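Local coordinates for DELTA1-pyrroline-2-carboxylate reductase (PDB 6T3E), which reduces Delta(1)-pyrroline-2-carboxylate to L-proline with a nicotinamide cofactor, NADH being bound here, a step linked to L-hydroxyproline metabolism, at residues 155-160 and 222-227; 179-184 and 202-207; 212-217 and 234-239. All coordinates share one frame; numbering follows the deposited sequence.

Contact 1: residues 155-160 and 222-227. With NAI (1,4-dihydronicotinamide adenine dinucleotide), chain F.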
loop_
_atom_site.group_PDB
_atom_site.type_symbol
_atom_site.label_atom_id
_atom_site.label_comp_id
_atom_site.label_asym_id
_atom_site.label_seq_id
_atom_site.Cartn_x
_atom_site.Cartn_y
_atom_site.Cartn_z
ATOM N N GLY B 155 -13.284 17.951 -27.445
ATOM C CA GLY B 155 -12.855 19.108 -26.672
ATOM C C GLY B 155 -12.071 18.660 -25.452
ATOM O O GLY B 155 -12.446 17.692 -24.780
ATOM N N ILE B 156 -10.992 19.384 -25.162
ATOM C CA ILE B 156 -10.092 19.044 -24.070
ATOM C C ILE B 156 -9.949 20.254 -23.161
ATOM O O ILE B 156 -9.590 21.344 -23.619
ATOM C CB ILE B 156 -8.718 18.581 -24.587
ATOM C CG1 ILE B 156 -8.908 17.603 -25.746
ATOM C CG2 ILE B 156 -7.933 17.940 -23.477
ATOM C CD1 ILE B 156 -7.632 17.137 -26.389
ATOM N N ILE B 157 -10.234 20.056 -21.881
ATOM C CA ILE B 157 -10.088 21.080 -20.861
ATOM C C ILE B 157 -9.026 20.595 -19.888
ATOM O O ILE B 157 -9.211 19.566 -19.223
ATOM C CB ILE B 157 -11.418 21.359 -20.144
ATOM C CG1 ILE B 157 -12.367 22.100 -21.080
ATOM C CG2 ILE B 157 -11.198 22.171 -18.871
ATOM C CD1 ILE B 157 -13.793 21.957 -20.687
ATOM N N GLY B 158 -7.917 21.338 -19.807
ATOM C CA GLY B 158 -6.729 20.941 -19.068
ATOM C C GLY B 158 -5.753 20.165 -19.934
ATOM O O GLY B 158 -5.907 18.953 -20.105
ATOM N N ALA B 159 -4.722 20.821 -20.457
ATOM C CA ALA B 159 -3.819 20.176 -21.417
ATOM C C ALA B 159 -2.551 19.686 -20.716
ATOM O O ALA B 159 -1.438 20.100 -21.021
ATOM C CB ALA B 159 -3.485 21.142 -22.552
ATOM N N GLY B 160 -2.737 18.783 -19.765
ATOM C CA GLY B 160 -1.645 18.256 -18.974
ATOM C C GLY B 160 -1.194 16.881 -19.417
ATOM O O GLY B 160 -1.350 16.495 -20.579
ATOM N N VAL B 222 -11.930 16.175 -19.749
ATOM C CA VAL B 222 -11.603 17.067 -18.644
ATOM C C VAL B 222 -10.553 16.358 -17.791
ATOM O O VAL B 222 -10.807 15.258 -17.277
ATOM C CB VAL B 222 -12.845 17.442 -17.816
ATOM C CG1 VAL B 222 -12.573 18.693 -17.018
ATOM C CG2 VAL B 222 -14.071 17.658 -18.712
ATOM N N ALA B 223 -9.361 16.986 -17.655
ATOM C CA ALA B 223 -8.178 16.464 -16.929
ATOM C C ALA B 223 -7.463 17.652 -16.271
ATOM O O ALA B 223 -6.349 18.068 -16.635
ATOM C CB ALA B 223 -7.223 15.700 -17.849
ATOM N N THR B 224 -8.110 18.189 -15.252
ATOM C CA THR B 224 -7.732 19.449 -14.649
ATOM C C THR B 224 -7.130 19.230 -13.263
ATOM O O THR B 224 -7.171 18.136 -12.700
ATOM C CB THR B 224 -8.975 20.344 -14.664
ATOM O OG1 THR B 224 -9.308 20.641 -16.033
ATOM C CG2 THR B 224 -8.800 21.595 -13.970
ATOM N N THR B 225 -6.473 20.273 -12.763
ATOM C CA THR B 225 -6.005 20.364 -11.378
ATOM C C THR B 225 -6.901 21.270 -10.525
ATOM O O THR B 225 -6.738 21.326 -9.300
ATOM C CB THR B 225 -4.545 20.868 -11.397
ATOM O OG1 THR B 225 -3.693 19.820 -11.861
ATOM C CG2 THR B 225 -4.029 21.366 -10.056
ATOM N N ALA B 226 -7.873 21.931 -11.149
ATOM C CA ALA B 226 -8.737 22.889 -10.476
ATOM C C ALA B 226 -9.549 22.240 -9.366
ATOM O O ALA B 226 -9.994 21.096 -9.478
ATOM C CB ALA B 226 -9.672 23.549 -11.492
ATOM N N ARG B 227 -9.790 23.013 -8.306
ATOM C CA ARG B 227 -10.575 22.559 -7.168
ATOM C C ARG B 227 -12.016 23.046 -7.215
ATOM O O ARG B 227 -12.805 22.712 -6.325
ATOM C CB ARG B 227 -9.908 23.009 -5.862
ATOM C CG ARG B 227 -8.586 22.295 -5.600
ATOM C CD ARG B 227 -7.798 22.949 -4.488
ATOM N NE ARG B 227 -6.656 22.141 -4.047
ATOM C CZ ARG B 227 -5.493 22.046 -4.692
ATOM N NH1 ARG B 227 -5.289 22.709 -5.827
ATOM N NH2 ARG B 227 -4.526 21.288 -4.192
HETATM P PA NAI F . -0.972 18.131 -14.847
HETATM O O1A NAI F . -0.599 19.127 -13.779
HETATM O O2A NAI F . 0.269 17.692 -15.598
HETATM O O5B NAI F . -2.124 18.706 -15.873
HETATM C C5B NAI F . -3.196 19.384 -15.229
HETATM C C4B NAI F . -3.753 20.506 -16.211
HETATM O O4B NAI F . -4.843 21.014 -15.742
HETATM C C3B NAI F . -2.734 21.667 -16.284
HETATM O O3B NAI F . -2.354 21.832 -17.575
HETATM C C2B NAI F . -3.514 22.876 -15.728
HETATM O O2B NAI F . -3.030 24.163 -16.358
HETATM C C1B NAI F . -4.744 22.600 -16.061
HETATM N N9A NAI F . -5.704 23.323 -15.273
HETATM C C8A NAI F . -5.672 23.361 -13.938
HETATM N N7A NAI F . -6.692 24.110 -13.534
HETATM C C5A NAI F . -7.359 24.535 -14.621
HETATM C C6A NAI F . -8.476 25.326 -14.740
HETATM N N6A NAI F . -9.320 25.983 -13.760
HETATM N N1A NAI F . -8.963 25.619 -15.944
HETATM C C2A NAI F . -8.353 25.116 -17.046
HETATM N N3A NAI F . -7.253 24.332 -16.927
HETATM C C4A NAI F . -6.757 24.051 -15.696
HETATM O O3 NAI F . -1.658 16.846 -14.042
HETATM P PN NAI F . -2.288 15.512 -14.817
HETATM O O1N NAI F . -1.247 14.426 -14.631
HETATM O O2N NAI F . -2.585 15.804 -16.261
HETATM O O5D NAI F . -3.672 15.083 -14.083
HETATM C C5D NAI F . -4.831 15.705 -14.500
HETATM C C4D NAI F . -5.969 15.323 -13.516
HETATM O O4D NAI F . -6.275 14.043 -13.600
HETATM C C3D NAI F . -5.505 15.549 -12.070
HETATM O O3D NAI F . -6.548 16.092 -11.345
HETATM C C2D NAI F . -5.210 14.142 -11.529
HETATM O O2D NAI F . -5.332 14.170 -10.005
HETATM C C1D NAI F . -6.127 13.420 -12.118
HETATM N N1N NAI F . -5.689 12.020 -12.240
HETATM C C2N NAI F . -6.615 10.925 -12.016
HETATM C C3N NAI F . -6.302 9.518 -12.598
HETATM C C7N NAI F . -7.539 8.635 -12.917
HETATM O O7N NAI F . -8.604 9.108 -12.761
HETATM N N7N NAI F . -7.370 7.247 -13.402
HETATM C C4N NAI F . -5.033 9.279 -13.390
HETATM C C5N NAI F . -3.930 10.307 -13.104
HETATM C C6N NAI F . -4.316 11.704 -12.589
#

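Contact 2: residues 179-184 and 202-207. With NAI (1,4-dihydronicotinamide adenine dinucleotide), chain F.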
loop_
_atom_site.group_PDB
_atom_site.type_symbol
_atom_site.label_atom_id
_atom_site.label_comp_id
_atom_site.label_asym_id
_atom_site.label_seq_id
_atom_site.Cartn_x
_atom_site.Cartn_y
_atom_site.Cartn_z
ATOM N N ALA B 179 -9.725 18.572 -32.816
ATOM C CA ALA B 179 -9.732 18.709 -31.367
ATOM C C ALA B 179 -9.552 20.169 -30.967
ATOM O O ALA B 179 -8.847 20.931 -31.634
ATOM C CB ALA B 179 -8.647 17.832 -30.714
ATOM N N LEU B 180 -10.215 20.549 -29.870
ATOM C CA LEU B 180 -10.136 21.885 -29.282
ATOM C C LEU B 180 -9.635 21.781 -27.849
ATOM O O LEU B 180 -10.154 20.985 -27.058
ATOM C CB LEU B 180 -11.502 22.580 -29.289
ATOM C CG LEU B 180 -12.228 22.613 -30.633
ATOM C CD1 LEU B 180 -13.644 23.148 -30.479
ATOM C CD2 LEU B 180 -11.415 23.434 -31.630
ATOM N N VAL B 181 -8.633 22.582 -27.512
ATOM C CA VAL B 181 -7.962 22.463 -26.227
ATOM C C VAL B 181 -7.984 23.823 -25.535
ATOM O O VAL B 181 -7.675 24.850 -26.153
ATOM C CB VAL B 181 -6.536 21.895 -26.394
ATOM C CG1 VAL B 181 -5.708 22.729 -27.356
ATOM C CG2 VAL B 181 -5.849 21.720 -25.047
ATOM N N TYR B 182 -8.411 23.831 -24.271
ATOM C CA TYR B 182 -8.400 25.027 -23.447
ATOM C C TYR B 182 -7.659 24.738 -22.155
ATOM O O TYR B 182 -7.874 23.696 -21.531
ATOM C CB TYR B 182 -9.821 25.496 -23.139
ATOM C CG TYR B 182 -9.870 26.452 -21.977
ATOM C CD1 TYR B 182 -9.406 27.758 -22.106
ATOM C CD2 TYR B 182 -10.355 26.047 -20.740
ATOM C CE1 TYR B 182 -9.440 28.631 -21.037
ATOM C CE2 TYR B 182 -10.396 26.915 -19.670
ATOM C CZ TYR B 182 -9.937 28.201 -19.822
ATOM O OH TYR B 182 -9.971 29.047 -18.747
ATOM N N ASP B 183 -6.781 25.655 -21.763
ATOM C CA ASP B 183 -6.090 25.574 -20.486
ATOM C C ASP B 183 -5.849 26.994 -19.986
ATOM O O ASP B 183 -5.725 27.930 -20.782
ATOM C CB ASP B 183 -4.779 24.790 -20.625
ATOM C CG ASP B 183 -4.262 24.258 -19.299
ATOM O OD1 ASP B 183 -3.933 25.075 -18.420
ATOM O OD2 ASP B 183 -4.170 23.017 -19.139
ATOM N N ILE B 184 -5.816 27.162 -18.661
ATOM C CA ILE B 184 -5.432 28.464 -18.126
ATOM C C ILE B 184 -3.967 28.766 -18.415
ATOM O O ILE B 184 -3.559 29.932 -18.392
ATOM C CB ILE B 184 -5.712 28.578 -16.612
ATOM C CG1 ILE B 184 -5.084 27.416 -15.850
ATOM C CG2 ILE B 184 -7.202 28.675 -16.331
ATOM C CD1 ILE B 184 -5.139 27.612 -14.359
ATOM N N ILE B 202 -3.997 14.581 -36.436
ATOM C CA ILE B 202 -5.272 15.277 -36.499
ATOM C C ILE B 202 -5.007 16.743 -36.216
ATOM O O ILE B 202 -4.003 17.111 -35.601
ATOM C CB ILE B 202 -6.320 14.736 -35.501
ATOM C CG1 ILE B 202 -5.822 14.898 -34.060
ATOM C CG2 ILE B 202 -6.691 13.289 -35.816
ATOM C CD1 ILE B 202 -6.926 14.922 -33.013
ATOM N N GLU B 203 -5.932 17.585 -36.675
ATOM C CA GLU B 203 -5.837 19.020 -36.448
ATOM C C GLU B 203 -6.274 19.356 -35.023
ATOM O O GLU B 203 -7.342 18.930 -34.567
ATOM C CB GLU B 203 -6.689 19.780 -37.467
ATOM C CG GLU B 203 -6.664 21.284 -37.273
ATOM C CD GLU B 203 -7.701 22.004 -38.109
ATOM O OE1 GLU B 203 -8.060 21.487 -39.191
ATOM O OE2 GLU B 203 -8.158 23.088 -37.679
ATOM N N ILE B 204 -5.439 20.103 -34.306
ATOM C CA ILE B 204 -5.766 20.526 -32.949
ATOM C C ILE B 204 -5.549 22.031 -32.836
ATOM O O ILE B 204 -4.455 22.536 -33.117
ATOM C CB ILE B 204 -4.949 19.767 -31.891
ATOM C CG1 ILE B 204 -5.231 18.264 -32.013
ATOM C CG2 ILE B 204 -5.303 20.273 -30.503
ATOM C CD1 ILE B 204 -4.174 17.356 -31.404
ATOM N N LYS B 205 -6.586 22.741 -32.423
ATOM C CA LYS B 205 -6.562 24.186 -32.322
ATOM C C LYS B 205 -6.842 24.565 -30.883
ATOM O O LYS B 205 -7.733 24.001 -30.239
ATOM C CB LYS B 205 -7.601 24.834 -33.241
ATOM C CG LYS B 205 -7.148 24.991 -34.685
ATOM C CD LYS B 205 -6.581 26.380 -34.922
ATOM C CE LYS B 205 -5.453 26.374 -35.941
ATOM N NZ LYS B 205 -4.870 27.741 -36.088
ATOM N N THR B 206 -6.056 25.497 -30.379
ATOM C CA THR B 206 -6.288 26.003 -29.040
ATOM C C THR B 206 -7.440 26.990 -29.098
ATOM O O THR B 206 -7.469 27.860 -29.973
ATOM C CB THR B 206 -5.033 26.684 -28.497
ATOM O OG1 THR B 206 -4.776 27.864 -29.269
ATOM C CG2 THR B 206 -3.835 25.756 -28.599
ATOM N N VAL B 207 -8.392 26.849 -28.177
ATOM C CA VAL B 207 -9.473 27.815 -28.012
ATOM C C VAL B 207 -9.232 28.556 -26.685
ATOM O O VAL B 207 -8.437 28.126 -25.845
ATOM C CB VAL B 207 -10.875 27.152 -28.050
ATOM C CG1 VAL B 207 -11.076 26.378 -29.325
ATOM C CG2 VAL B 207 -11.091 26.259 -26.830
HETATM P PA NAI F . -0.972 18.131 -14.847
HETATM O O1A NAI F . -0.599 19.127 -13.779
HETATM O O2A NAI F . 0.269 17.692 -15.598
HETATM O O5B NAI F . -2.124 18.706 -15.873
HETATM C C5B NAI F . -3.196 19.384 -15.229
HETATM C C4B NAI F . -3.753 20.506 -16.211
HETATM O O4B NAI F . -4.843 21.014 -15.742
HETATM C C3B NAI F . -2.734 21.667 -16.284
HETATM O O3B NAI F . -2.354 21.832 -17.575
HETATM C C2B NAI F . -3.514 22.876 -15.728
HETATM O O2B NAI F . -3.030 24.163 -16.358
HETATM C C1B NAI F . -4.744 22.600 -16.061
HETATM N N9A NAI F . -5.704 23.323 -15.273
HETATM C C8A NAI F . -5.672 23.361 -13.938
HETATM N N7A NAI F . -6.692 24.110 -13.534
HETATM C C5A NAI F . -7.359 24.535 -14.621
HETATM C C6A NAI F . -8.476 25.326 -14.740
HETATM N N6A NAI F . -9.320 25.983 -13.760
HETATM N N1A NAI F . -8.963 25.619 -15.944
HETATM C C2A NAI F . -8.353 25.116 -17.046
HETATM N N3A NAI F . -7.253 24.332 -16.927
HETATM C C4A NAI F . -6.757 24.051 -15.696
HETATM O O3 NAI F . -1.658 16.846 -14.042
HETATM P PN NAI F . -2.288 15.512 -14.817
HETATM O O1N NAI F . -1.247 14.426 -14.631
HETATM O O2N NAI F . -2.585 15.804 -16.261
HETATM O O5D NAI F . -3.672 15.083 -14.083
HETATM C C5D NAI F . -4.831 15.705 -14.500
HETATM C C4D NAI F . -5.969 15.323 -13.516
HETATM O O4D NAI F . -6.275 14.043 -13.600
HETATM C C3D NAI F . -5.505 15.549 -12.070
HETATM O O3D NAI F . -6.548 16.092 -11.345
HETATM C C2D NAI F . -5.210 14.142 -11.529
HETATM O O2D NAI F . -5.332 14.170 -10.005
HETATM C C1D NAI F . -6.127 13.420 -12.118
HETATM N N1N NAI F . -5.689 12.020 -12.240
HETATM C C2N NAI F . -6.615 10.925 -12.016
HETATM C C3N NAI F . -6.302 9.518 -12.598
HETATM C C7N NAI F . -7.539 8.635 -12.917
HETATM O O7N NAI F . -8.604 9.108 -12.761
HETATM N N7N NAI F . -7.370 7.247 -13.402
HETATM C C4N NAI F . -5.033 9.279 -13.390
HETATM C C5N NAI F . -3.930 10.307 -13.104
HETATM C C6N NAI F . -4.316 11.704 -12.589
#

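Contact 3: residues 212-217 and 234-239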
loop_
_atom_site.group_PDB
_atom_site.type_symbol
_atom_site.label_atom_id
_atom_site.label_comp_id
_atom_site.label_asym_id
_atom_site.label_seq_id
_atom_site.Cartn_x
_atom_site.Cartn_y
_atom_site.Cartn_z
ATOM N N GLU B 212 -16.261 27.456 -25.006
ATOM C CA GLU B 212 -16.185 27.110 -26.421
ATOM C C GLU B 212 -15.812 25.647 -26.623
ATOM O O GLU B 212 -16.394 24.966 -27.473
ATOM C CB GLU B 212 -15.180 28.023 -27.131
ATOM C CG GLU B 212 -15.075 27.765 -28.618
ATOM C CD GLU B 212 -14.115 28.708 -29.289
ATOM O OE1 GLU B 212 -13.726 28.449 -30.450
ATOM O OE2 GLU B 212 -13.744 29.712 -28.640
ATOM N N ALA B 213 -14.833 25.148 -25.865
ATOM C CA ALA B 213 -14.447 23.749 -26.000
ATOM C C ALA B 213 -15.599 22.825 -25.634
ATOM O O ALA B 213 -15.779 21.775 -26.256
ATOM C CB ALA B 213 -13.227 23.448 -25.132
ATOM N N THR B 214 -16.407 23.212 -24.642
ATOM C CA THR B 214 -17.530 22.373 -24.236
ATOM C C THR B 214 -18.665 22.416 -25.261
ATOM O O THR B 214 -19.237 21.375 -25.606
ATOM C CB THR B 214 -18.015 22.810 -22.853
ATOM O OG1 THR B 214 -16.914 22.777 -21.936
ATOM C CG2 THR B 214 -19.132 21.907 -22.342
ATOM N N GLU B 215 -18.970 23.603 -25.789
ATOM C CA GLU B 215 -20.111 23.750 -26.687
ATOM C C GLU B 215 -19.902 23.016 -28.004
ATOM O O GLU B 215 -20.867 22.502 -28.583
ATOM C CB GLU B 215 -20.380 25.231 -26.956
ATOM C CG GLU B 215 -21.459 25.830 -26.063
ATOM C CD GLU B 215 -21.495 27.345 -26.115
ATOM O OE1 GLU B 215 -22.219 27.944 -25.295
ATOM O OE2 GLU B 215 -20.805 27.934 -26.976
ATOM N N LYS B 216 -18.667 22.949 -28.494
ATOM C CA LYS B 216 -18.403 22.388 -29.811
ATOM C C LYS B 216 -18.003 20.921 -29.774
ATOM O O LYS B 216 -17.690 20.356 -30.827
ATOM C CB LYS B 216 -17.313 23.199 -30.517
ATOM C CG LYS B 216 -17.664 24.653 -30.698
ATOM C CD LYS B 216 -16.427 25.490 -30.908
ATOM C CE LYS B 216 -16.050 25.573 -32.376
ATOM N NZ LYS B 216 -15.102 26.696 -32.589
ATOM N N SER B 217 -18.026 20.290 -28.603
ATOM C CA SER B 217 -17.516 18.937 -28.431
ATOM C C SER B 217 -18.557 17.878 -28.773
ATOM O O SER B 217 -19.725 17.985 -28.387
ATOM C CB SER B 217 -17.058 18.723 -26.990
ATOM O OG SER B 217 -15.879 19.441 -26.709
ATOM N N GLY B 234 -24.763 24.232 -18.460
ATOM C CA GLY B 234 -25.514 25.021 -19.426
ATOM C C GLY B 234 -24.911 25.032 -20.817
ATOM O O GLY B 234 -25.610 25.361 -21.785
ATOM N N TRP B 235 -23.627 24.688 -20.941
ATOM C CA TRP B 235 -22.950 24.670 -22.229
ATOM C C TRP B 235 -23.101 23.353 -22.971
ATOM O O TRP B 235 -22.982 23.336 -24.203
ATOM C CB TRP B 235 -21.457 24.959 -22.052
ATOM C CG TRP B 235 -21.164 26.159 -21.209
ATOM C CD1 TRP B 235 -21.955 27.272 -21.040
ATOM C CD2 TRP B 235 -19.992 26.376 -20.415
ATOM N NE1 TRP B 235 -21.344 28.155 -20.188
ATOM C CE2 TRP B 235 -20.135 27.634 -19.798
ATOM C CE3 TRP B 235 -18.831 25.632 -20.172
ATOM C CZ2 TRP B 235 -19.162 28.161 -18.953
ATOM C CZ3 TRP B 235 -17.867 26.159 -19.329
ATOM C CH2 TRP B 235 -18.044 27.406 -18.723
ATOM N N ILE B 236 -23.348 22.259 -22.259
ATOM C CA ILE B 236 -23.320 20.934 -22.869
ATOM C C ILE B 236 -24.594 20.708 -23.675
ATOM O O ILE B 236 -25.695 20.649 -23.115
ATOM C CB ILE B 236 -23.148 19.850 -21.799
ATOM C CG1 ILE B 236 -22.130 20.315 -20.751
ATOM C CG2 ILE B 236 -22.709 18.559 -22.441
ATOM C CD1 ILE B 236 -21.768 19.270 -19.712
ATOM N N ARG B 237 -24.442 20.532 -24.985
ATOM C CA ARG B 237 -25.577 20.179 -25.820
ATOM C C ARG B 237 -25.770 18.666 -25.805
ATOM O O ARG B 237 -24.921 17.912 -25.331
ATOM C CB ARG B 237 -25.392 20.695 -27.249
ATOM C CG ARG B 237 -24.069 20.353 -27.885
ATOM C CD ARG B 237 -24.052 20.788 -29.344
ATOM N NE ARG B 237 -22.814 20.403 -30.018
ATOM C CZ ARG B 237 -22.505 19.159 -30.378
ATOM N NH1 ARG B 237 -23.342 18.159 -30.127
ATOM N NH2 ARG B 237 -21.353 18.914 -30.991
ATOM N N GLU B 238 -26.917 18.224 -26.306
ATOM C CA GLU B 238 -27.222 16.805 -26.276
ATOM C C GLU B 238 -26.255 16.016 -27.155
ATOM O O GLU B 238 -25.593 16.547 -28.055
ATOM C CB GLU B 238 -28.663 16.550 -26.712
ATOM C CG GLU B 238 -29.200 17.511 -27.738
ATOM C CD GLU B 238 -30.661 17.242 -28.054
ATOM O OE1 GLU B 238 -30.950 16.761 -29.174
ATOM O OE2 GLU B 238 -31.519 17.499 -27.180
ATOM N N GLY B 239 -26.168 14.725 -26.857
ATOM C CA GLY B 239 -25.366 13.809 -27.629
ATOM C C GLY B 239 -23.883 13.840 -27.360
ATOM O O GLY B 239 -23.137 13.136 -28.049
#

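Contact 1: residues 155-160 and 222-227
Ile-157 and Val-222 pair as a parallel bridge, their CA atoms 4.8 Å apart, and just beyond it both chains leave the sheet as loops. The site is the switch point of a Rossmann-type dinucleotide fold: strands 153-157 and 219-222 are adjacent in the parallel sheet though far apart in the chain, the place where the strand order reverses, and the cofactor lies at their C-terminal ends. The joining bond runs from Ala-223 N to Ile-157 O, 3.0 Å long and nearly straight (171° at the hydrogen). Val-222 CA offers a C-H contact to the same oxygen, and Thr-224 OG1 adds a weak hydrogen bond at 3.4 Å. Beta-branched residues suit these extended backbones, and Ile-157 CG2 and Val-222 CG1 lie side by side, 4.2 Å apart, on one face of the sheet.

Thr-224 works in two directions. With chi1 at -66° its hydroxyl sits beside its own backbone N and turns back to Ile-157, while CG2 reaches the adenine, 3.3 Å from NAI N7A. Putting an alanine here removes both branches, which would probably leave Ile-157 O without its hydroxyl partner and open a gap beside the adenine. The main chain of Thr-224 contributes too: its O accepts a hydrogen bond from NAI O3D on the nicotinamide ribose.

Glycines make room, at Gly-158 for the neighbouring loop and at Gly-160 for the cofactor. Gly-158 has a positive phi (90°), and a CB there would run into Ala-223 O and Thr-224 OG1. Together with Ala-163 on the following helix, Gly-158 and Gly-160 fit the glycine-rich GxGxxA pattern of Rossmann folds. At Gly-160 a CB would collide with NAI O5B, which lies 3.2 Å from Gly-160 CA.

Contact 2: residues 179-184 and 202-207
Ala-179 is bonded to strand 203-206 through both its N and its O: N donates to Glu-203 O (3.0 Å), and O accepts from Lys-205 N. Val-181 repeats the pattern one step on, bonding through N to Lys-205 O and through O to Val-207 N, the regular ladder of parallel strands. Helix 186-200 joins the two strands in a beta-alpha-beta unit and packs on the face that carries Ala-179, Val-181, Ile-204 and Thr-206.

The tight packing is on this face and around Val-207. Ala-179 is small enough to let Ile-204 CG1 come within 3.7 Å of its CB, with Ile-202 CD1 also near. Val-181 places CG1 between its N and carbonyl carbon (chi1 56°), where it meets Ile-204 CG2 and, at 3.8 Å, Thr-206 CG2. On the opposite face Leu-180 crosses Val-207 at about a right angle, CD2 to CG1 3.8 Å, and Val-207 CG2 reaches Tyr-182 CB. Ala-213 of helix 210-215 also packs on Val-207.

The outer strand is looser. Lys-205 brings its CB near Leu-180 CD2 and runs off into solvent, where Glu-203 also lies, as suits polar residues at the edge of the sheet. Thr-206 is exposed overall, though its methyl packs inward on Val-181.

Beyond the ladder, Asp-183 splits its carboxylate between the adenosine ribose hydroxyls: OD1 accepts from NAI O2B, and OD2 from NAI O3B at 2.7 Å. Asn-185 N and Ala-159 N also hold these two oxygens. As in other NAD-dependent Rossmann enzymes, an acid here probably disfavours a 2'-phosphate, consistent with the NADH bound.

Contact 3: residues 212-217 and 234-239
Thr-214 keeps its hydroxyl beside its own backbone N (chi1 -55°), which swings CG2 out against Trp-235 CB at 3.8 Å and Ile-236 CG1 at 3.7 Å. The indole of Trp-235 crosses the threonine at about a right angle, presenting its CE3 edge to Thr-214 OG1. That hydroxyl is bonded back to Ala-210 O, one turn earlier in the helix, a pairing that lets a threonine serve a buried helix face with its methyl. Trp-235 also touches Ala-210 and Arg-211, a broad ring suiting the flank of a helix. Glu-215 brings its CG to 3.5 Å from Trp-235 O, while its OE1 is in a salt bridge with Arg-211.

Helix 210-215 is the short connection between strands 203-206 and 219-222 of the Rossmann-type sheet. Against its side packs the segment 234-239, which follows a brief 3-10 turn, so the contact joins helix 210-215 to the loop entering strand 241-244, nearer the middle of the sheet.

Arg-237 reaches the last carbonyls of this helix region. CG starts between N and the carbonyl carbon (chi1 50°), and the chain then extends to NE, which makes a weak hydrogen bond to Glu-215 O (3.2 Å, 127°). Ser-217 O lies over one face of the guanidinium, toward its rim, a contact without hydrogen-bond geometry, and the firm partner of NH2 is Asp-218. A cation here is likely to suit the carbonyl-rich helix end. On the side turned from 234-239, Lys-216 NZ forms a salt bridge with Glu-212 OE1 at 3.1 Å, beside Leu-180 and Val-207.

In the fold
All three contacts belong to the Rossmann-type half of the chain, on the same side of its centre, with their own centres 12 to 15 Å apart. Contact 2 falls wholly between the two segments of contact 1, contact 3 opens after contact 2 has closed, and its segments alternate with those of contact 1. Strands 153-157 and 178-182 are neighbours in the parallel sheet, and contacts 1 and 2 both bind one NADH, meeting at its adenosine half, contact 1 reaching on to the nicotinamide ribose and contact 2 holding the adenosine ribose hydroxyls. Contact 3 lies farther from the centre of the chain: Val-207 and Leu-180 rest on segment 212-217, as does Ile-157 CD1 on Thr-214.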